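Local coordinates for protein tRNA dimethylallyltransferase (Bacillus halodurans C-125, PDB 2QGN) that probably transfers a dimethylallyl group from dimethylallyl diphosphate onto adenine 37 of tRNAs that read codons beginning with uridine, at residues 36-41 / 61-66. Sequence-based numbering, arbitrary orientation.
Sequences SMQVYR and HLIDIK
The backbone carbonyl oxygen of V39 is gripped by two successive amides: K66 N donates to V39 O over 3.2 Å from well above the carbonyl plane, and I65 N adds a weak, bent bond (N-H...O angle 128°). One residue earlier, D64 N reaches Q38 O at 3.1 Å. R41 N returns a bond to K66 O, almost in line with that carbonyl; together with the K66 N bond to V39 O this makes a single bridge of the parallel type between Y40 and K66. The bridge ties together two loops that follow the neighbouring parallel strands 29-33 and 60-61 of this P-loop NTPase-like fold; residues 35-38 of the first loop are thought to contact substrate tRNA. R41 then turns its side chain back over the second loop. A chi1 of 41° tucks CG over the backbone, flanked by N and C, and the chain, extended to NE, lays one guanidinium face over the I65-K66 peptide, I65 C 3.6 Å above the plane; NH1 bonds weakly to D64 O. D64 OD2 lies against the R41 backbone, 3.0 Å from R41 CA, but its salt bridge goes to K49, which also binds Y40 O. V39 and I65 also touch, CB to CG1 at 3.9 Å.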
loop_
_atom_site.group_PDB
_atom_site.type_symbol
_atom_site.label_atom_id
_atom_site.label_comp_id
_atom_site.label_asym_id
_atom_site.label_seq_id
_atom_site.Cartn_x
_atom_site.Cartn_y
_atom_site.Cartn_z
ATOM N N SER A 36 -0.182 1.365 6.087
ATOM C CA SER A 36 -0.170 1.218 7.543
ATOM C C SER A 36 -0.884 -0.035 8.017
ATOM O O SER A 36 -0.461 -0.658 8.989
ATOM C CB SER A 36 -0.789 2.446 8.199
ATOM O OG SER A 36 -2.091 2.684 7.703
HETATM N N MSE A 37 -1.961 -0.407 7.330
HETATM C CA MSE A 37 -2.711 -1.610 7.679
HETATM C C MSE A 37 -1.855 -2.878 7.675
HETATM O O MSE A 37 -2.169 -3.845 8.374
HETATM C CB MSE A 37 -3.883 -1.790 6.719
HETATM C CG MSE A 37 -5.025 -0.874 7.022
HETATM SE SE MSE A 37 -5.576 -1.175 8.848
HETATM C CE MSE A 37 -4.877 0.439 9.656
ATOM N N GLN A 38 -0.782 -2.869 6.885
ATOM C CA GLN A 38 0.131 -4.016 6.778
ATOM C C GLN A 38 0.878 -4.280 8.084
ATOM O O GLN A 38 1.377 -5.377 8.302
ATOM C CB GLN A 38 1.181 -3.790 5.673
ATOM C CG GLN A 38 0.696 -3.836 4.216
ATOM C CD GLN A 38 0.145 -5.193 3.790
ATOM O OE1 GLN A 38 0.622 -6.245 4.227
ATOM N NE2 GLN A 38 -0.852 -5.170 2.912
ATOM N N VAL A 39 0.956 -3.273 8.946
ATOM C CA VAL A 39 1.670 -3.409 10.206
ATOM C C VAL A 39 1.022 -4.322 11.234
ATOM O O VAL A 39 1.714 -4.996 11.986
ATOM C CB VAL A 39 1.839 -2.064 10.893
ATOM C CG1 VAL A 39 2.454 -1.061 9.932
ATOM C CG2 VAL A 39 0.480 -1.579 11.403
ATOM N N TYR A 40 -0.299 -4.339 11.290
ATOM C CA TYR A 40 -0.975 -5.146 12.301
ATOM C C TYR A 40 -0.934 -6.651 12.108
ATOM O O TYR A 40 -1.732 -7.200 11.364
ATOM C CB TYR A 40 -2.414 -4.682 12.403
ATOM C CG TYR A 40 -2.519 -3.240 12.790
ATOM C CD1 TYR A 40 -2.122 -2.811 14.053
ATOM C CD2 TYR A 40 -3.063 -2.308 11.917
ATOM C CE1 TYR A 40 -2.282 -1.489 14.440
ATOM C CE2 TYR A 40 -3.225 -0.988 12.297
ATOM C CZ TYR A 40 -2.839 -0.588 13.551
ATOM O OH TYR A 40 -3.047 0.708 13.937
ATOM N N ARG A 41 -0.030 -7.325 12.806
ATOM C CA ARG A 41 0.072 -8.773 12.663
ATOM C C ARG A 41 -1.199 -9.525 13.063
ATOM O O ARG A 41 -1.997 -9.046 13.871
ATOM C CB ARG A 41 1.288 -9.289 13.441
ATOM C CG ARG A 41 1.474 -8.634 14.788
ATOM C CD ARG A 41 2.945 -8.626 15.222
ATOM N NE ARG A 41 3.096 -7.815 16.425
ATOM C CZ ARG A 41 4.243 -7.342 16.897
ATOM N NH1 ARG A 41 5.387 -7.586 16.276
ATOM N NH2 ARG A 41 4.239 -6.612 18.003
ATOM N N HIS A 61 9.693 -4.477 4.837
ATOM C CA HIS A 61 9.704 -3.900 6.169
ATOM C C HIS A 61 8.359 -3.280 6.512
ATOM O O HIS A 61 7.519 -3.058 5.636
ATOM C CB HIS A 61 10.811 -2.847 6.258
ATOM C CG HIS A 61 12.139 -3.336 5.763
ATOM N ND1 HIS A 61 12.400 -3.556 4.428
ATOM C CD2 HIS A 61 13.260 -3.698 6.430
ATOM C CE1 HIS A 61 13.624 -4.032 4.292
ATOM N NE2 HIS A 61 14.167 -4.128 5.491
ATOM N N LEU A 62 8.145 -3.015 7.795
ATOM C CA LEU A 62 6.904 -2.386 8.232
ATOM C C LEU A 62 5.674 -3.261 8.036
ATOM O O LEU A 62 4.590 -2.756 7.768
ATOM C CB LEU A 62 6.716 -1.060 7.487
ATOM C CG LEU A 62 7.542 0.142 7.944
ATOM C CD1 LEU A 62 8.922 -0.274 8.388
ATOM C CD2 LEU A 62 7.609 1.148 6.817
ATOM N N ILE A 63 5.861 -4.568 8.157
ATOM C CA ILE A 63 4.772 -5.525 8.043
ATOM C C ILE A 63 4.825 -6.361 9.305
ATOM O O ILE A 63 5.889 -6.862 9.672
ATOM C CB ILE A 63 4.956 -6.435 6.834
ATOM C CG1 ILE A 63 4.662 -5.635 5.571
ATOM C CG2 ILE A 63 4.055 -7.669 6.945
ATOM C CD1 ILE A 63 4.819 -6.429 4.316
ATOM N N ASP A 64 3.687 -6.484 9.977
ATOM C CA ASP A 64 3.596 -7.252 11.211
ATOM C C ASP A 64 4.574 -6.771 12.279
ATOM O O ASP A 64 5.343 -7.556 12.834
ATOM C CB ASP A 64 3.814 -8.743 10.921
ATOM C CG ASP A 64 2.643 -9.364 10.190
ATOM O OD1 ASP A 64 2.746 -10.544 9.775
ATOM O OD2 ASP A 64 1.612 -8.664 10.039
ATOM N N ILE A 65 4.545 -5.474 12.564
ATOM C CA ILE A 65 5.423 -4.915 13.583
ATOM C C ILE A 65 4.645 -4.360 14.767
ATOM O O ILE A 65 5.242 -3.865 15.720
ATOM C CB ILE A 65 6.291 -3.771 13.030
ATOM C CG1 ILE A 65 5.393 -2.723 12.366
ATOM C CG2 ILE A 65 7.339 -4.320 12.072
ATOM C CD1 ILE A 65 6.121 -1.455 11.983
ATOM N N LYS A 66 3.318 -4.429 14.709
ATOM C CA LYS A 66 2.503 -3.914 15.801
ATOM C C LYS A 66 1.239 -4.741 16.026
ATOM O O LYS A 66 0.753 -5.423 15.115
ATOM C CB LYS A 66 2.155 -2.437 15.541
ATOM C CG LYS A 66 3.393 -1.559 15.277
ATOM C CD LYS A 66 3.107 -0.056 15.326
ATOM C CE LYS A 66 2.953 0.456 16.756
ATOM N NZ LYS A 66 4.221 0.418 17.528
#